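Long-range contact in (5-formylfuran-3-yl)methyl phosphate transaminase (PDB 2Z61), which transfers an amino group from alanine to a furancarboxaldehyde phosphate with the aid of pyridoxal phosphate, supplying the furan precursor of methanofuran: residues L24-E35 / L325-T333. Sequence-based numbering, arbitrary orientation.
Sequences LESEGKKVIHLE and LKEKFVALT
Three backbone hydrogen bonds join I32 and L34 to F329 and A331 as a short parallel pair of strands. I32 N donates to F329 O at 2.9 Å, almost in line with the carbonyl; I32 O then accepts A331 N, and A331 O takes L34 N in its carbonyl plane, with the N-H bent to 141°. F329 O is also approached by the CA-H of V31.

Apolar contacts begin at the helix ends. CD1 of L24 lies at the edge of the F329 ring, 4.0 Å from F329 CD2, and also meets CD1 of L325. The extended chain of K29 crosses the same ring obliquely, its CD 3.8 Å from F329 CE2. On one side of the strand pair I32 and V330 project together, and I32 goes on to touch E359 and R363 of helix 354-368. Next along, L34 and L332 lie side by side, CB of L34 3.7 Å from CD2 of L332.

Both segments enter this two-stranded parallel sheet from a helix, 15-26 through a Schellman motif at G28 and 317-328 through the positive phi of F329. As in related pyridoxal-phosphate aminotransferases, a segment near the N-terminus joins the C-terminal part of the chain to build the small domain; backbone bonds tie L34 and T333 to strand 346-349.

Polar side chains gather on the other side, with A331. Bonds at both nitrogens fix the rotation of the H33 ring: NE2 donates to OE1 of E25, and ND1 to the syn lone pair of E35 OE2, consistent with a positively charged imidazolium. A turn at chi2 (-68°) brings the E35 carboxylate back over A331, CD 3.8 Å from A331 CB. CB of E35 also lies 3.3 Å from OG1 of T333. At the helix end, K29 NZ forms a salt bridge with E27 OE1.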
loop_
_atom_site.group_PDB
_atom_site.type_symbol
_atom_site.label_atom_id
_atom_site.label_comp_id
_atom_site.label_asym_id
_atom_site.label_seq_id
_atom_site.Cartn_x
_atom_site.Cartn_y
_atom_site.Cartn_z
ATOM N N LEU A 24 23.634 4.824 -21.659
ATOM C CA LEU A 24 24.979 4.261 -21.703
ATOM C C LEU A 24 24.933 2.743 -21.605
ATOM O O LEU A 24 25.725 2.042 -22.236
ATOM C CB LEU A 24 25.814 4.810 -20.545
ATOM C CG LEU A 24 26.012 6.323 -20.468
ATOM C CD1 LEU A 24 26.631 6.676 -19.130
ATOM C CD2 LEU A 24 26.894 6.793 -21.614
ATOM N N GLU A 25 23.996 2.245 -20.809
ATOM C CA GLU A 25 23.849 0.811 -20.603
ATOM C C GLU A 25 23.334 0.122 -21.863
ATOM O O GLU A 25 23.680 -1.028 -22.133
ATOM C CB GLU A 25 22.909 0.556 -19.421
ATOM C CG GLU A 25 22.964 -0.852 -18.857
ATOM C CD GLU A 25 22.792 -0.875 -17.346
ATOM O OE1 GLU A 25 23.710 -0.411 -16.635
ATOM O OE2 GLU A 25 21.740 -1.349 -16.871
ATOM N N SER A 26 22.515 0.829 -22.634
ATOM C CA SER A 26 21.972 0.271 -23.866
ATOM C C SER A 26 23.027 0.308 -24.969
ATOM O O SER A 26 23.027 -0.530 -25.870
ATOM C CB SER A 26 20.729 1.050 -24.307
ATOM O OG SER A 26 21.032 2.417 -24.525
ATOM N N GLU A 27 23.923 1.287 -24.894
ATOM C CA GLU A 27 24.989 1.425 -25.880
ATOM C C GLU A 27 26.027 0.327 -25.694
ATOM O O GLU A 27 27.063 0.321 -26.361
ATOM C CB GLU A 27 25.669 2.790 -25.749
ATOM C CG GLU A 27 24.811 3.970 -26.180
ATOM C CD GLU A 27 25.514 5.302 -25.976
ATOM O OE1 GLU A 27 26.688 5.427 -26.388
ATOM O OE2 GLU A 27 24.890 6.225 -25.411
ATOM N N GLY A 28 25.755 -0.597 -24.780
ATOM C CA GLY A 28 26.690 -1.679 -24.536
ATOM C C GLY A 28 27.865 -1.266 -23.672
ATOM O O GLY A 28 28.948 -1.838 -23.777
ATOM N N LYS A 29 27.654 -0.268 -22.817
ATOM C CA LYS A 29 28.703 0.212 -21.922
ATOM C C LYS A 29 28.421 -0.252 -20.498
ATOM O O LYS A 29 27.344 0.001 -19.956
ATOM C CB LYS A 29 28.778 1.739 -21.961
ATOM C CG LYS A 29 29.129 2.293 -23.331
ATOM C CD LYS A 29 28.975 3.805 -23.392
ATOM C CE LYS A 29 29.250 4.321 -24.801
ATOM N NZ LYS A 29 29.014 5.786 -24.933
ATOM N N LYS A 30 29.391 -0.933 -19.897
ATOM C CA LYS A 30 29.233 -1.432 -18.539
ATOM C C LYS A 30 29.235 -0.310 -17.506
ATOM O O LYS A 30 30.278 0.274 -17.195
ATOM C CB LYS A 30 30.332 -2.450 -18.221
ATOM C CG LYS A 30 30.164 -3.768 -18.966
ATOM C CD LYS A 30 31.123 -4.834 -18.461
ATOM C CE LYS A 30 30.876 -6.170 -19.151
ATOM N NZ LYS A 30 31.766 -7.241 -18.623
ATOM N N VAL A 31 28.049 -0.019 -16.982
ATOM C CA VAL A 31 27.865 1.027 -15.988
ATOM C C VAL A 31 27.927 0.455 -14.577
ATOM O O VAL A 31 27.240 -0.517 -14.270
ATOM C CB VAL A 31 26.498 1.720 -16.166
ATOM C CG1 VAL A 31 26.228 2.651 -14.997
ATOM C CG2 VAL A 31 26.472 2.486 -17.478
ATOM N N ILE A 32 28.753 1.050 -13.725
ATOM C CA ILE A 32 28.857 0.591 -12.344
ATOM C C ILE A 32 27.864 1.365 -11.489
ATOM O O ILE A 32 27.978 2.583 -11.326
ATOM C CB ILE A 32 30.278 0.781 -11.773
ATOM C CG1 ILE A 32 31.260 -0.122 -12.526
ATOM C CG2 ILE A 32 30.288 0.440 -10.285
ATOM C CD1 ILE A 32 32.698 -0.008 -12.053
ATOM N N HIS A 33 26.891 0.641 -10.948
ATOM C CA HIS A 33 25.842 1.227 -10.120
ATOM C C HIS A 33 26.176 1.367 -8.629
ATOM O O HIS A 33 26.263 0.373 -7.898
ATOM C CB HIS A 33 24.565 0.402 -10.273
ATOM C CG HIS A 33 23.948 0.493 -11.632
ATOM N ND1 HIS A 33 23.122 1.531 -12.008
ATOM C CD2 HIS A 33 24.047 -0.318 -12.713
ATOM C CE1 HIS A 33 22.737 1.354 -13.259
ATOM N NE2 HIS A 33 23.283 0.239 -13.710
ATOM N N LEU A 34 26.358 2.608 -8.186
ATOM C CA LEU A 34 26.643 2.893 -6.785
ATOM C C LEU A 34 25.567 3.833 -6.273
ATOM O O LEU A 34 25.821 4.672 -5.410
ATOM C CB LEU A 34 28.011 3.552 -6.628
ATOM C CG LEU A 34 29.218 2.731 -7.074
ATOM C CD1 LEU A 34 30.489 3.464 -6.678
ATOM C CD2 LEU A 34 29.174 1.355 -6.425
ATOM N N GLU A 35 24.366 3.683 -6.820
ATOM C CA GLU A 35 23.229 4.517 -6.447
ATOM C C GLU A 35 22.033 3.654 -6.040
ATOM O O GLU A 35 20.937 4.167 -5.820
ATOM C CB GLU A 35 22.829 5.413 -7.627
ATOM C CG GLU A 35 21.904 4.744 -8.660
ATOM C CD GLU A 35 22.573 3.629 -9.462
ATOM O OE1 GLU A 35 23.582 3.065 -9.003
ATOM O OE2 GLU A 35 22.075 3.306 -10.559
ATOM N N LEU A 325 29.535 10.054 -14.481
ATOM C CA LEU A 325 28.721 9.076 -15.186
ATOM C C LEU A 325 29.040 9.005 -16.682
ATOM O O LEU A 325 29.201 7.914 -17.236
ATOM C CB LEU A 325 27.231 9.382 -14.990
ATOM C CG LEU A 325 26.263 8.434 -15.713
ATOM C CD1 LEU A 325 26.525 6.998 -15.292
ATOM C CD2 LEU A 325 24.832 8.828 -15.408
ATOM N N LYS A 326 29.139 10.167 -17.326
ATOM C CA LYS A 326 29.424 10.235 -18.758
ATOM C C LYS A 326 30.818 9.766 -19.145
ATOM O O LYS A 326 30.985 9.065 -20.142
ATOM C CB LYS A 326 29.203 11.659 -19.278
ATOM C CG LYS A 326 27.743 12.077 -19.271
ATOM C CD LYS A 326 27.532 13.437 -19.919
ATOM C CE LYS A 326 26.050 13.801 -19.942
ATOM N NZ LYS A 326 25.786 15.102 -20.620
ATOM N N GLU A 327 31.817 10.137 -18.355
ATOM C CA GLU A 327 33.187 9.744 -18.651
ATOM C C GLU A 327 33.571 8.338 -18.205
ATOM O O GLU A 327 34.057 7.541 -19.007
ATOM C CB GLU A 327 34.164 10.741 -18.035
ATOM C CG GLU A 327 34.176 12.086 -18.724
ATOM C CD GLU A 327 35.100 13.070 -18.044
ATOM O OE1 GLU A 327 36.240 12.677 -17.708
ATOM O OE2 GLU A 327 34.690 14.234 -17.857
ATOM N N LYS A 328 33.359 8.034 -16.927
ATOM C CA LYS A 328 33.722 6.729 -16.387
ATOM C C LYS A 328 32.596 5.714 -16.229
ATOM O O LYS A 328 32.835 4.589 -15.786
ATOM C CB LYS A 328 34.441 6.907 -15.048
ATOM C CG LYS A 328 35.920 7.228 -15.192
ATOM C CD LYS A 328 36.157 8.536 -15.927
ATOM C CE LYS A 328 37.600 8.630 -16.406
ATOM N NZ LYS A 328 38.571 8.207 -15.359
ATOM N N PHE A 329 31.377 6.106 -16.582
ATOM C CA PHE A 329 30.233 5.203 -16.489
ATOM C C PHE A 329 29.979 4.737 -15.057
ATOM O O PHE A 329 29.678 3.565 -14.820
ATOM C CB PHE A 329 30.467 3.988 -17.395
ATOM C CG PHE A 329 31.002 4.344 -18.759
ATOM C CD1 PHE A 329 32.110 3.680 -19.279
ATOM C CD2 PHE A 329 30.412 5.357 -19.514
ATOM C CE1 PHE A 329 32.626 4.022 -20.528
ATOM C CE2 PHE A 329 30.919 5.706 -20.764
ATOM C CZ PHE A 329 32.029 5.037 -21.271
ATOM N N VAL A 330 30.104 5.660 -14.107
ATOM C CA VAL A 330 29.879 5.364 -12.695
ATOM C C VAL A 330 28.709 6.193 -12.173
ATOM O O VAL A 330 28.767 7.426 -12.133
ATOM C CB VAL A 330 31.141 5.657 -11.861
ATOM C CG1 VAL A 330 30.860 5.443 -10.380
ATOM C CG2 VAL A 330 32.268 4.743 -12.314
ATOM N N ALA A 331 27.646 5.499 -11.781
ATOM C CA ALA A 331 26.431 6.137 -11.282
ATOM C C ALA A 331 26.453 6.430 -9.780
ATOM O O ALA A 331 26.529 5.518 -8.953
ATOM C CB ALA A 331 25.223 5.265 -11.626
ATOM N N LEU A 332 26.382 7.714 -9.446
ATOM C CA LEU A 332 26.374 8.177 -8.059
ATOM C C LEU A 332 25.152 9.062 -7.869
ATOM O O LEU A 332 24.612 9.596 -8.832
ATOM C CB LEU A 332 27.634 8.998 -7.741
ATOM C CG LEU A 332 28.973 8.278 -7.597
ATOM C CD1 LEU A 332 30.028 9.272 -7.151
ATOM C CD2 LEU A 332 28.853 7.153 -6.586
ATOM N N THR A 333 24.734 9.231 -6.619
ATOM C CA THR A 333 23.573 10.050 -6.307
ATOM C C THR A 333 23.974 11.421 -5.772
ATOM O O THR A 333 24.686 11.516 -4.776
ATOM C CB THR A 333 22.697 9.368 -5.247
ATOM O OG1 THR A 333 22.361 8.043 -5.688
ATOM C CG2 THR A 333 21.419 10.178 -5.005
HETATM O O HOH W 1 20.079 7.237 -6.032
#